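Local atomic coordinates of DNA polymerase III subunit beta (Pseudomonas aeruginosa, PDB entry 4TSZ), a protein that acts as the sliding clamp of replication, tethering DNA polymerases and other proteins to DNA and making them processive. Residues T5-A10 with P84-I89; L127-A132 with A185-Q190; T143-A148 with G175-M180; M147-V152 with V197-I202; I333-V338 with H352-D357. All blocks are in the same frame, centred on the assembly; numbering follows the deposited sequence.

Interaction 1: T5-A10 with P84-I89; sequences TIQREA and PNDVLI
R8 lays its extended side chain along the P84-N85 peptide, with CD 3.3 Å from P84 O and N85 OD1 above one guanidinium face. The N85 amide plane is strongly inclined to that face, and the R8 NH1 to N85 OD1 angle is too poor for a hydrogen bond. NH1 instead forms a salt bridge with E9 OE2 (2.8 Å), while NH2 donates to K81 O. A bend at chi2 (72°) curls E9 back so that the syn lone pair of OE2 also receives D86 N at 2.9 Å. The other oxygen, E9 OE1, stands 3.1 Å from D86 OD1, a like-charge approach that R8 probably eases. This cluster lies where strand 3-7 of the N-terminal clamp domain gives way to helix 8-19, facing the type II turn P84-V87 that leads into strand 88-94. I6 and I89 form an antiparallel hydrogen-bonded pair, followed by the non-hydrogen-bonded pair Q7-L88. Beyond it R8 N donates to V87 O (2.9 Å), and I89 CD1 packs against R8 CA at 3.6 Å. Q7, at the N-cap position, bends its amide over the turn, where NE2 meets D86 O at 2.8 Å from above the carbonyl plane.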
# COMPACT_ATOMS: atom_id res chain seq x y z
N THR E 5 33.77 -13.29 -1.95
CA THR E 5 33.61 -11.88 -1.64
C THR E 5 32.81 -11.27 -2.79
O THR E 5 32.94 -11.70 -3.95
CB THR E 5 34.94 -11.15 -1.36
OG1 THR E 5 35.85 -11.36 -2.44
CG2 THR E 5 35.57 -11.57 -0.05
N ILE E 6 31.92 -10.32 -2.44
CA ILE E 6 31.03 -9.65 -3.39
C ILE E 6 30.63 -8.26 -2.88
O ILE E 6 30.46 -8.07 -1.67
CB ILE E 6 29.79 -10.58 -3.69
CG1 ILE E 6 28.93 -10.07 -4.88
CG2 ILE E 6 28.94 -10.88 -2.43
CD1 ILE E 6 28.07 -11.13 -5.58
N GLN E 7 30.48 -7.29 -3.80
CA GLN E 7 30.01 -5.95 -3.46
C GLN E 7 28.53 -6.05 -3.17
O GLN E 7 27.83 -6.84 -3.81
CB GLN E 7 30.24 -4.97 -4.63
CG GLN E 7 31.69 -4.53 -4.82
CD GLN E 7 32.14 -3.51 -3.80
OE1 GLN E 7 32.98 -3.80 -2.94
NE2 GLN E 7 31.58 -2.31 -3.86
N ARG E 8 28.05 -5.25 -2.20
CA ARG E 8 26.65 -5.21 -1.76
C ARG E 8 25.65 -5.20 -2.93
O ARG E 8 24.77 -6.05 -2.97
CB ARG E 8 26.40 -4.02 -0.81
CG ARG E 8 24.95 -3.87 -0.36
CD ARG E 8 24.72 -2.53 0.29
NE ARG E 8 23.30 -2.25 0.53
CZ ARG E 8 22.49 -1.65 -0.34
NH1 ARG E 8 22.94 -1.27 -1.53
NH2 ARG E 8 21.21 -1.44 -0.04
N GLU E 9 25.83 -4.25 -3.86
CA GLU E 9 24.94 -4.04 -5.01
C GLU E 9 24.96 -5.19 -6.01
O GLU E 9 23.91 -5.50 -6.58
CB GLU E 9 25.22 -2.69 -5.69
CG GLU E 9 24.90 -1.47 -4.82
CD GLU E 9 25.84 -1.21 -3.65
OE1 GLU E 9 26.99 -1.72 -3.69
OE2 GLU E 9 25.42 -0.52 -2.70
N ALA E 10 26.13 -5.82 -6.21
CA ALA E 10 26.30 -6.96 -7.11
C ALA E 10 25.53 -8.18 -6.61
O ALA E 10 24.95 -8.90 -7.42
CB ALA E 10 27.78 -7.29 -7.27
N PRO E 84 25.82 -1.05 4.57
CA PRO E 84 26.14 0.26 3.96
C PRO E 84 26.42 0.15 2.47
O PRO E 84 26.98 -0.85 2.02
CB PRO E 84 27.40 0.71 4.72
CG PRO E 84 27.45 -0.12 5.94
CD PRO E 84 26.82 -1.43 5.59
N ASN E 85 26.00 1.18 1.70
CA ASN E 85 26.18 1.24 0.25
C ASN E 85 27.62 0.97 -0.15
O ASN E 85 28.54 1.49 0.47
CB ASN E 85 25.71 2.60 -0.31
CG ASN E 85 24.21 2.83 -0.29
OD1 ASN E 85 23.40 1.91 -0.25
ND2 ASN E 85 23.81 4.09 -0.35
N ASP E 86 27.80 0.08 -1.14
CA ASP E 86 29.08 -0.30 -1.74
C ASP E 86 30.08 -1.10 -0.89
O ASP E 86 31.23 -1.26 -1.28
CB ASP E 86 29.70 0.89 -2.50
CG ASP E 86 28.76 1.48 -3.54
OD1 ASP E 86 28.54 0.83 -4.58
OD2 ASP E 86 28.24 2.60 -3.30
N VAL E 87 29.62 -1.67 0.25
CA VAL E 87 30.48 -2.48 1.12
C VAL E 87 30.84 -3.84 0.48
O VAL E 87 30.03 -4.40 -0.28
CB VAL E 87 29.88 -2.64 2.56
CG1 VAL E 87 28.70 -3.62 2.60
CG2 VAL E 87 30.94 -3.04 3.58
N LEU E 88 32.06 -4.35 0.76
CA LEU E 88 32.49 -5.67 0.30
C LEU E 88 32.01 -6.69 1.34
O LEU E 88 32.28 -6.54 2.54
CB LEU E 88 34.01 -5.74 0.13
CG LEU E 88 34.56 -7.04 -0.51
CD1 LEU E 88 34.16 -7.16 -1.98
CD2 LEU E 88 36.07 -7.11 -0.37
N ILE E 89 31.26 -7.70 0.89
CA ILE E 89 30.71 -8.73 1.76
C ILE E 89 31.52 -10.01 1.62
O ILE E 89 31.73 -10.50 0.50
CB ILE E 89 29.20 -8.97 1.47
CG1 ILE E 89 28.39 -7.65 1.45
CG2 ILE E 89 28.59 -9.98 2.45
CD1 ILE E 89 27.00 -7.78 0.77

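Interaction 2: L127-A132 with A185-Q190; sequences LNFSIA and AQIPSQ
Segment 127-132 lies on strand 125-132, the outermost strand, within this chain, of an eight-stranded antiparallel clamp sheet, and its inward side chains meet the loop 185-190 joining two strands of the neighbouring eight-stranded sheet. The two segments run in nearly opposite directions, yet no hydrogen bond links them: L127, F129 and I131 face S189, I187 and A185 in turn. I187 is the centrepiece. Its CD1 sits over the middle of the F129 ring in a CH-pi contact, 3.7 Å from the centroid and 12° off the ring normal, while CG2 reaches the ring margin at F129 CD1 (3.8 Å). With CG folded between the backbone N and the carbonyl carbon (chi1 62°), the F129 ring projects from the strand and turns one face to I187. L168, from strand 167-173, also packs against F129, I131 and I187, so the ring belongs to the hydrophobic interior of the central domain. The backbone of 127-132 is meanwhile engaged by strand 215-221. To one side of I187, I131 CD1 meets A185 CB at 4.1 Å. To the other, L127 splits its two methyls: CD2 rests 3.9 Å from I187 CG2, whereas CD1 lies 3.5 Å from P188 O and also touches S189 CB.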
# COMPACT_ATOMS: atom_id res chain seq x y z
N LEU E 127 10.70 -25.52 -29.59
CA LEU E 127 10.90 -24.26 -30.29
C LEU E 127 11.72 -23.30 -29.45
O LEU E 127 11.53 -23.21 -28.24
CB LEU E 127 9.53 -23.63 -30.61
CG LEU E 127 9.54 -22.51 -31.65
CD1 LEU E 127 9.31 -23.04 -33.06
CD2 LEU E 127 8.55 -21.43 -31.29
N ASN E 128 12.64 -22.57 -30.09
CA ASN E 128 13.44 -21.55 -29.43
C ASN E 128 13.69 -20.35 -30.32
O ASN E 128 14.03 -20.51 -31.50
CB ASN E 128 14.70 -22.07 -28.73
CG ASN E 128 15.68 -22.89 -29.53
OD1 ASN E 128 15.85 -22.74 -30.75
ND2 ASN E 128 16.44 -23.69 -28.82
N PHE E 129 13.44 -19.16 -29.77
CA PHE E 129 13.57 -17.91 -30.51
C PHE E 129 13.96 -16.77 -29.57
O PHE E 129 13.77 -16.87 -28.36
CB PHE E 129 12.23 -17.57 -31.21
CG PHE E 129 11.04 -17.37 -30.29
CD1 PHE E 129 10.23 -18.44 -29.92
CD2 PHE E 129 10.72 -16.11 -29.81
CE1 PHE E 129 9.13 -18.25 -29.07
CE2 PHE E 129 9.63 -15.92 -28.95
CZ PHE E 129 8.83 -16.99 -28.60
N SER E 130 14.46 -15.68 -30.15
CA SER E 130 14.81 -14.47 -29.42
C SER E 130 13.78 -13.39 -29.75
O SER E 130 13.28 -13.34 -30.88
CB SER E 130 16.22 -14.01 -29.79
OG SER E 130 16.78 -13.26 -28.72
N ILE E 131 13.45 -12.55 -28.77
CA ILE E 131 12.46 -11.48 -28.93
C ILE E 131 12.78 -10.29 -28.02
O ILE E 131 13.35 -10.46 -26.95
CB ILE E 131 10.99 -12.02 -28.74
CG1 ILE E 131 9.94 -11.02 -29.28
CG2 ILE E 131 10.70 -12.50 -27.30
CD1 ILE E 131 8.47 -11.43 -29.14
N ALA E 132 12.40 -9.07 -28.45
CA ALA E 132 12.54 -7.85 -27.66
C ALA E 132 11.70 -8.03 -26.39
O ALA E 132 10.56 -8.50 -26.47
CB ALA E 132 12.03 -6.66 -28.44
N ALA E 185 6.54 -11.38 -34.96
CA ALA E 185 7.91 -11.56 -34.49
C ALA E 185 8.82 -12.34 -35.47
O ALA E 185 10.03 -12.46 -35.21
CB ALA E 185 7.89 -12.24 -33.13
N GLN E 186 8.25 -12.84 -36.59
CA GLN E 186 8.93 -13.61 -37.64
C GLN E 186 9.69 -14.84 -37.09
O GLN E 186 10.87 -15.04 -37.37
CB GLN E 186 9.80 -12.71 -38.55
N ILE E 187 8.97 -15.66 -36.29
CA ILE E 187 9.48 -16.88 -35.67
C ILE E 187 9.19 -18.07 -36.61
O ILE E 187 8.02 -18.40 -36.80
CB ILE E 187 8.82 -17.13 -34.26
CG1 ILE E 187 8.97 -15.92 -33.31
CG2 ILE E 187 9.34 -18.42 -33.61
CD1 ILE E 187 7.88 -15.86 -32.19
N PRO E 188 10.21 -18.76 -37.19
CA PRO E 188 9.92 -19.95 -38.01
C PRO E 188 9.45 -21.10 -37.11
O PRO E 188 10.09 -21.39 -36.09
CB PRO E 188 11.26 -20.26 -38.69
CG PRO E 188 12.19 -19.11 -38.33
CD PRO E 188 11.67 -18.53 -37.07
N SER E 189 8.29 -21.72 -37.45
CA SER E 189 7.71 -22.78 -36.61
C SER E 189 7.32 -24.07 -37.32
O SER E 189 7.27 -25.12 -36.66
CB SER E 189 6.55 -22.25 -35.77
OG SER E 189 5.56 -21.59 -36.54
N GLN E 190 7.00 -24.00 -38.63
CA GLN E 190 6.57 -25.14 -39.46
C GLN E 190 5.21 -25.75 -39.07
O GLN E 190 4.68 -26.56 -39.82
CB GLN E 190 7.67 -26.22 -39.59

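Interaction 3: T143-A148 with G175-M180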
# COMPACT_ATOMS: atom_id res chain seq x y z
N THR E 143 -3.12 -8.30 -22.15
CA THR E 143 -4.11 -9.37 -21.99
C THR E 143 -4.30 -9.97 -20.61
O THR E 143 -5.34 -10.60 -20.41
CB THR E 143 -3.81 -10.51 -22.99
OG1 THR E 143 -2.58 -11.14 -22.61
CG2 THR E 143 -3.76 -10.05 -24.45
N SER E 144 -3.32 -9.83 -19.70
CA SER E 144 -3.30 -10.49 -18.38
C SER E 144 -4.52 -10.33 -17.48
O SER E 144 -4.85 -11.28 -16.78
CB SER E 144 -2.00 -10.24 -17.62
OG SER E 144 -1.90 -8.90 -17.16
N PHE E 145 -5.21 -9.18 -17.56
CA PHE E 145 -6.42 -8.91 -16.76
C PHE E 145 -7.55 -9.90 -17.07
O PHE E 145 -8.42 -10.09 -16.22
CB PHE E 145 -6.89 -7.47 -17.02
CG PHE E 145 -7.49 -7.26 -18.40
CD1 PHE E 145 -8.84 -7.52 -18.64
CD2 PHE E 145 -6.70 -6.83 -19.46
CE1 PHE E 145 -9.38 -7.37 -19.91
CE2 PHE E 145 -7.25 -6.67 -20.74
CZ PHE E 145 -8.60 -6.91 -20.95
N ALA E 146 -7.59 -10.49 -18.30
CA ALA E 146 -8.67 -11.40 -18.72
C ALA E 146 -8.52 -12.83 -18.27
O ALA E 146 -9.48 -13.59 -18.40
CB ALA E 146 -8.89 -11.33 -20.23
N MET E 147 -7.34 -13.21 -17.73
CA MET E 147 -7.11 -14.59 -17.26
C MET E 147 -8.06 -14.88 -16.11
O MET E 147 -8.37 -13.99 -15.31
CB MET E 147 -5.68 -14.80 -16.70
CG MET E 147 -4.56 -14.57 -17.69
SD MET E 147 -2.92 -14.97 -17.02
CE MET E 147 -2.70 -13.65 -15.80
N ALA E 148 -8.49 -16.13 -16.01
CA ALA E 148 -9.31 -16.52 -14.88
C ALA E 148 -8.37 -16.67 -13.67
O ALA E 148 -7.14 -16.80 -13.81
CB ALA E 148 -10.03 -17.83 -15.18
N GLY E 175 -14.03 -17.02 -19.47
CA GLY E 175 -15.33 -17.52 -19.90
C GLY E 175 -16.39 -16.44 -20.10
O GLY E 175 -17.41 -16.70 -20.73
N HIS E 176 -16.17 -15.24 -19.54
CA HIS E 176 -17.08 -14.09 -19.67
C HIS E 176 -16.50 -13.09 -20.66
O HIS E 176 -17.24 -12.45 -21.40
CB HIS E 176 -17.30 -13.39 -18.31
CG HIS E 176 -17.97 -14.22 -17.26
ND1 HIS E 176 -18.75 -15.32 -17.58
CD2 HIS E 176 -17.99 -14.05 -15.92
CE1 HIS E 176 -19.18 -15.80 -16.43
NE2 HIS E 176 -18.76 -15.06 -15.41
N ARG E 177 -15.18 -12.92 -20.64
CA ARG E 177 -14.46 -11.99 -21.48
C ARG E 177 -13.15 -12.60 -21.94
O ARG E 177 -12.65 -13.54 -21.31
CB ARG E 177 -14.22 -10.65 -20.76
CG ARG E 177 -13.04 -10.68 -19.76
CD ARG E 177 -13.61 -10.60 -18.40
NE ARG E 177 -12.64 -10.61 -17.31
CZ ARG E 177 -12.05 -9.54 -16.81
NH1 ARG E 177 -12.17 -8.36 -17.41
NH2 ARG E 177 -11.28 -9.64 -15.73
N LEU E 178 -12.60 -12.06 -23.02
CA LEU E 178 -11.35 -12.53 -23.60
C LEU E 178 -10.50 -11.35 -24.03
O LEU E 178 -11.04 -10.34 -24.48
CB LEU E 178 -11.67 -13.47 -24.79
CG LEU E 178 -10.50 -14.07 -25.60
CD1 LEU E 178 -10.86 -15.42 -26.12
CD2 LEU E 178 -10.06 -13.15 -26.75
N ALA E 179 -9.18 -11.50 -23.91
CA ALA E 179 -8.19 -10.53 -24.38
C ALA E 179 -7.17 -11.28 -25.24
O ALA E 179 -6.73 -12.38 -24.89
CB ALA E 179 -7.51 -9.84 -23.23
N MET E 180 -6.81 -10.70 -26.38
CA MET E 180 -5.80 -11.27 -27.27
C MET E 180 -4.93 -10.19 -27.91
O MET E 180 -5.41 -9.09 -28.20
CB MET E 180 -6.40 -12.24 -28.30
CG MET E 180 -7.19 -11.57 -29.40
SD MET E 180 -8.03 -12.68 -30.54
CE MET E 180 -6.69 -13.49 -31.24
O HOH W 1 -10.85 -12.60 -14.91
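R177 NH2 donates to a water at 3.1 Å, and this water, lying at the guanidinium edge, in turn donates to M147 O at 2.9 Å, a bridge between strand and loop. The same NH2 stands 2.9 Å from F145 O, but the angle there is too poor for a hydrogen bond. Two salt bridges fix the other ends of the group, NE to D174 and NH1 to D328, so the buried charge is probably well balanced. The arginine chain leaves its strand with CG between the backbone N and the carbonyl carbon (chi1 79°) and bends again at chi2, which swings the guanidinium beside the F145 ring. NH1 comes to the edge of that ring, 3.6 Å from CD1, with the two planes 61° apart, and A146 CA lies over one guanidinium face. Further along, A179 CB packs among A146 CB (3.6 Å), T143 CB (3.8 Å) and F145 CZ (3.9 Å). T143 OG1 turns to L139 O instead. On the side of the strand away from R177, L178 packs against an apolar side chain of the bound peptide; with G175, whose backbone hydrogen-bonds to the peptide, it forms part of the clamp's peptide-binding site between the central and C-terminal domains. The loop 143-148, which follows helix 133-141, backs one face of strand 177-184, between strands 167-173 and 359-363, while helix 323-330 supplies D328 and Y325 alongside R177.

Interaction 4: M147-V152 with V197-I202; sequences MAQQDV and VPRKGI
This is an arginine-centred helix-to-loop contact in the central clamp domain: R199, the first residue of helix 199-208, reaches across to the loop that connects helix 133-141 to strand 158-164. Strand 193-198, which leads directly into the helix, is paired with strand 158-164, so both segments border the same end of one sheet. The R199 chain starts with CG between the backbone N and the carbonyl carbon and folds at chi3 (-65°), which brings the guanidinium against the loop backbone. NH1 donates to A148 O at 3.1 Å, a bond that comes from well above the carbonyl plane and is not directed at a lone pair. The same nitrogen gives a second hydrogen bond to a water at 3.0 Å, in the guanidinium plane, and this water lies 2.8 Å from M147 O. Neutral oxygens therefore take up NH1, which is gripped from two directions. Q149 drapes its extended chain over one guanidinium face, with CG 3.7 Å from R199 NE. Its amide stands almost perpendicular to that group (86°); NE2 is 3.2 Å from R199 NH2, but both are donors and no bond forms. M147 occupies the opposite side. It is held between the arginine and the next turn of the helix, and M159 and L203 also line its surroundings. Its SD lies 3.6 Å from I202 CG2, and a bend at chi3 (-70°) folds the terminal CE back to 3.7 Å from R199 CB.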
# COMPACT_ATOMS: atom_id res chain seq x y z
N MET E 147 -7.34 -13.21 -17.73
CA MET E 147 -7.11 -14.59 -17.26
C MET E 147 -8.06 -14.88 -16.11
O MET E 147 -8.37 -13.99 -15.31
CB MET E 147 -5.68 -14.80 -16.70
CG MET E 147 -4.56 -14.57 -17.69
SD MET E 147 -2.92 -14.97 -17.02
CE MET E 147 -2.70 -13.65 -15.80
N ALA E 148 -8.49 -16.13 -16.01
CA ALA E 148 -9.31 -16.52 -14.88
C ALA E 148 -8.37 -16.67 -13.67
O ALA E 148 -7.14 -16.80 -13.81
CB ALA E 148 -10.03 -17.83 -15.18
N GLN E 149 -8.96 -16.60 -12.49
CA GLN E 149 -8.29 -16.79 -11.23
C GLN E 149 -9.10 -17.84 -10.48
O GLN E 149 -10.30 -17.64 -10.23
CB GLN E 149 -8.24 -15.46 -10.45
CG GLN E 149 -7.23 -15.46 -9.31
CD GLN E 149 -7.17 -14.12 -8.63
OE1 GLN E 149 -8.07 -13.73 -7.88
NE2 GLN E 149 -6.10 -13.39 -8.86
N GLN E 150 -8.47 -18.96 -10.18
CA GLN E 150 -9.08 -20.07 -9.44
C GLN E 150 -10.38 -20.65 -10.05
O GLN E 150 -11.23 -21.17 -9.34
CB GLN E 150 -9.20 -19.74 -7.94
CG GLN E 150 -7.84 -19.44 -7.27
CD GLN E 150 -7.82 -18.16 -6.47
OE1 GLN E 150 -8.57 -17.20 -6.73
NE2 GLN E 150 -6.94 -18.11 -5.47
N ASP E 151 -10.52 -20.57 -11.39
CA ASP E 151 -11.66 -21.18 -12.08
C ASP E 151 -11.46 -22.69 -12.06
O ASP E 151 -10.33 -23.16 -12.17
CB ASP E 151 -11.76 -20.70 -13.54
CG ASP E 151 -13.10 -20.98 -14.21
OD1 ASP E 151 -13.43 -22.16 -14.42
OD2 ASP E 151 -13.79 -20.02 -14.59
N VAL E 152 -12.56 -23.43 -11.92
CA VAL E 152 -12.55 -24.89 -11.91
C VAL E 152 -12.00 -25.46 -13.25
O VAL E 152 -11.34 -26.50 -13.26
CB VAL E 152 -13.90 -25.46 -11.41
CG1 VAL E 152 -14.97 -25.46 -12.51
CG2 VAL E 152 -13.71 -26.82 -10.76
N VAL E 197 0.75 -20.81 -19.99
CA VAL E 197 1.60 -20.41 -18.87
C VAL E 197 0.69 -20.10 -17.66
O VAL E 197 -0.21 -19.26 -17.80
CB VAL E 197 2.54 -19.24 -19.22
CG1 VAL E 197 3.52 -18.95 -18.08
CG2 VAL E 197 3.30 -19.52 -20.52
N PRO E 198 0.92 -20.75 -16.47
CA PRO E 198 0.08 -20.44 -15.28
C PRO E 198 0.08 -18.96 -14.94
O PRO E 198 1.09 -18.28 -15.17
CB PRO E 198 0.72 -21.28 -14.16
CG PRO E 198 1.49 -22.37 -14.88
CD PRO E 198 1.95 -21.76 -16.17
N ARG E 199 -1.06 -18.45 -14.45
CA ARG E 199 -1.24 -17.03 -14.13
C ARG E 199 -0.14 -16.42 -13.26
O ARG E 199 0.38 -15.36 -13.63
CB ARG E 199 -2.66 -16.68 -13.65
CG ARG E 199 -3.12 -17.39 -12.37
CD ARG E 199 -4.38 -16.76 -11.78
NE ARG E 199 -4.15 -15.39 -11.32
CZ ARG E 199 -4.60 -14.30 -11.94
NH1 ARG E 199 -5.34 -14.41 -13.04
NH2 ARG E 199 -4.33 -13.10 -11.46
N LYS E 200 0.26 -17.10 -12.18
CA LYS E 200 1.31 -16.60 -11.28
C LYS E 200 2.65 -16.43 -12.02
O LYS E 200 3.29 -15.38 -11.86
CB LYS E 200 1.45 -17.49 -10.03
CG LYS E 200 2.26 -16.86 -8.90
CD LYS E 200 2.18 -17.69 -7.61
CE LYS E 200 2.97 -17.06 -6.48
NZ LYS E 200 2.91 -17.88 -5.25
N GLY E 201 3.02 -17.44 -12.82
CA GLY E 201 4.24 -17.46 -13.62
C GLY E 201 4.31 -16.37 -14.66
O GLY E 201 5.32 -15.66 -14.75
N ILE E 202 3.24 -16.22 -15.47
CA ILE E 202 3.19 -15.20 -16.53
C ILE E 202 3.26 -13.76 -15.98
O ILE E 202 3.93 -12.92 -16.57
CB ILE E 202 2.06 -15.45 -17.57
CG1 ILE E 202 2.37 -14.79 -18.92
CG2 ILE E 202 0.68 -15.03 -17.06
CD1 ILE E 202 3.42 -15.54 -19.79
O HOH W 2 -6.78 -11.98 -14.18

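Interaction 5: I333-V338 with H352-D357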
# COMPACT_ATOMS: atom_id res chain seq x y z
N ILE E 333 -6.29 -0.03 -23.69
CA ILE E 333 -6.33 0.60 -25.01
C ILE E 333 -5.32 1.78 -25.00
O ILE E 333 -5.44 2.68 -24.17
CB ILE E 333 -7.79 1.05 -25.38
CG1 ILE E 333 -8.78 -0.16 -25.51
CG2 ILE E 333 -7.84 2.01 -26.61
CD1 ILE E 333 -8.62 -1.11 -26.75
N GLY E 334 -4.33 1.74 -25.89
CA GLY E 334 -3.27 2.74 -25.97
C GLY E 334 -3.54 3.94 -26.85
O GLY E 334 -2.82 4.94 -26.77
N THR E 335 -4.59 3.86 -27.68
CA THR E 335 -5.01 4.96 -28.55
C THR E 335 -6.06 5.83 -27.85
O THR E 335 -6.80 5.37 -26.96
CB THR E 335 -5.49 4.45 -29.91
OG1 THR E 335 -6.56 3.52 -29.71
CG2 THR E 335 -4.38 3.80 -30.73
N GLU E 336 -6.11 7.08 -28.27
CA GLU E 336 -7.04 8.13 -27.83
C GLU E 336 -8.49 7.74 -28.14
O GLU E 336 -9.39 8.02 -27.34
CB GLU E 336 -6.69 9.39 -28.59
CG GLU E 336 -7.22 10.65 -27.98
CD GLU E 336 -6.56 11.82 -28.66
OE1 GLU E 336 -5.47 12.22 -28.19
OE2 GLU E 336 -7.10 12.30 -29.68
N GLN E 337 -8.71 7.11 -29.30
CA GLN E 337 -10.01 6.62 -29.73
C GLN E 337 -10.07 5.11 -29.56
O GLN E 337 -9.04 4.41 -29.57
CB GLN E 337 -10.31 7.02 -31.19
CG GLN E 337 -10.61 8.50 -31.35
CD GLN E 337 -11.14 8.81 -32.73
OE1 GLN E 337 -10.53 8.46 -33.75
NE2 GLN E 337 -12.27 9.49 -32.79
N VAL E 338 -11.29 4.61 -29.37
CA VAL E 338 -11.55 3.20 -29.17
C VAL E 338 -12.71 2.77 -30.07
O VAL E 338 -13.68 3.52 -30.25
CB VAL E 338 -11.73 2.85 -27.66
CG1 VAL E 338 -12.87 3.62 -27.00
CG2 VAL E 338 -11.88 1.35 -27.44
N HIS E 352 -11.29 -2.84 -30.10
CA HIS E 352 -9.97 -2.66 -30.69
C HIS E 352 -9.47 -1.25 -30.43
O HIS E 352 -10.26 -0.35 -30.15
CB HIS E 352 -10.04 -2.80 -32.23
CG HIS E 352 -10.40 -4.15 -32.76
ND1 HIS E 352 -9.61 -5.26 -32.50
CD2 HIS E 352 -11.39 -4.50 -33.61
CE1 HIS E 352 -10.19 -6.26 -33.15
NE2 HIS E 352 -11.25 -5.85 -33.84
N GLU E 353 -8.16 -1.05 -30.65
CA GLU E 353 -7.54 0.27 -30.66
C GLU E 353 -8.03 0.94 -31.96
O GLU E 353 -8.52 0.24 -32.85
CB GLU E 353 -6.01 0.17 -30.66
CG GLU E 353 -5.44 -0.31 -29.34
CD GLU E 353 -3.95 -0.10 -29.14
OE1 GLU E 353 -3.18 -0.21 -30.12
OE2 GLU E 353 -3.54 0.13 -27.98
N ALA E 354 -7.93 2.27 -32.05
CA ALA E 354 -8.41 3.03 -33.20
C ALA E 354 -7.77 2.69 -34.54
O ALA E 354 -8.48 2.63 -35.54
CB ALA E 354 -8.27 4.52 -32.94
N ASP E 355 -6.43 2.50 -34.56
CA ASP E 355 -5.66 2.35 -35.81
C ASP E 355 -5.15 0.96 -36.19
O ASP E 355 -4.48 0.84 -37.22
CB ASP E 355 -4.51 3.38 -35.83
CG ASP E 355 -3.47 3.23 -34.72
OD1 ASP E 355 -3.68 2.38 -33.80
OD2 ASP E 355 -2.46 3.96 -34.75
N ASN E 356 -5.44 -0.08 -35.39
CA ASN E 356 -4.96 -1.44 -35.69
C ASN E 356 -5.84 -2.53 -35.06
O ASN E 356 -6.60 -2.25 -34.13
CB ASN E 356 -3.49 -1.60 -35.23
CG ASN E 356 -3.33 -1.63 -33.73
OD1 ASN E 356 -3.29 -2.70 -33.13
ND2 ASN E 356 -3.28 -0.48 -33.09
N ASP E 357 -5.71 -3.76 -35.57
CA ASP E 357 -6.44 -4.94 -35.10
C ASP E 357 -5.54 -5.91 -34.30
O ASP E 357 -5.99 -7.00 -33.96
CB ASP E 357 -7.13 -5.67 -36.28
CG ASP E 357 -8.20 -4.88 -37.02
OD1 ASP E 357 -8.72 -3.90 -36.44
OD2 ASP E 357 -8.55 -5.27 -38.16
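I333 begins the first segment by placing CD1 against the backbone of the partner strand, 3.8 Å from H352 C, with Y361 and R262 also around it. At G334 the backbone N donates to E353 OE2 (2.8 Å), meeting the carboxylate on its anti side and somewhat out of plane. The extended E353 chain carries that carboxylate to the loop, where OE2 is also bound by R142 in a salt bridge. E353 OE1 receives N356 ND2 through its anti lone pair at 3.0 Å, so the acid is tethered from both oxygens. T335 follows as the polar link between the two segments. With chi1 at 57°, OG1 lies between its own backbone N and carbonyl carbon, where it accepts a nearly straight bond from A354 N (3.0 Å, 172°) and donates almost head-on to Q337 O at 2.6 Å. Its methyl CG2 lies against D355 OD1. Q337 packs CB against A354 CB at 3.7 Å, while its carbonyl, already bonded to T335 OG1, also accepts a weak bond from A354 N. V338 closes the series with CG2 3.6 Å from H352 O. V338 and E353 form an antiparallel non-hydrogen-bonded pair, the open end of the beta hairpin made by strands 337-342 and 349-353, which belongs to the sheet shared by the central and C-terminal clamp domains.

Overall arrangement
Interaction 1 lies at the surface of the N-terminal domain, about 38 Å or more between centres from the others, and is rich in charge and turn hydrogen bonds. Interactions 2, 3 and 4 belong to the central domain. Interaction 2 is mainly apolar, with no hydrogen bond across it, and knits one eight-stranded sheet to its neighbour. Interactions 3 and 4 are buried, share M147 and A148, and have centres about 10 Å apart; each sets an arginine with a water against that common loop, one from a strand, the other from a helix start. Interaction 5, partly buried in the C-terminal domain, reaches the same sheet as interactions 3 and 4 but relies on carboxylate, hydroxyl and backbone bonds.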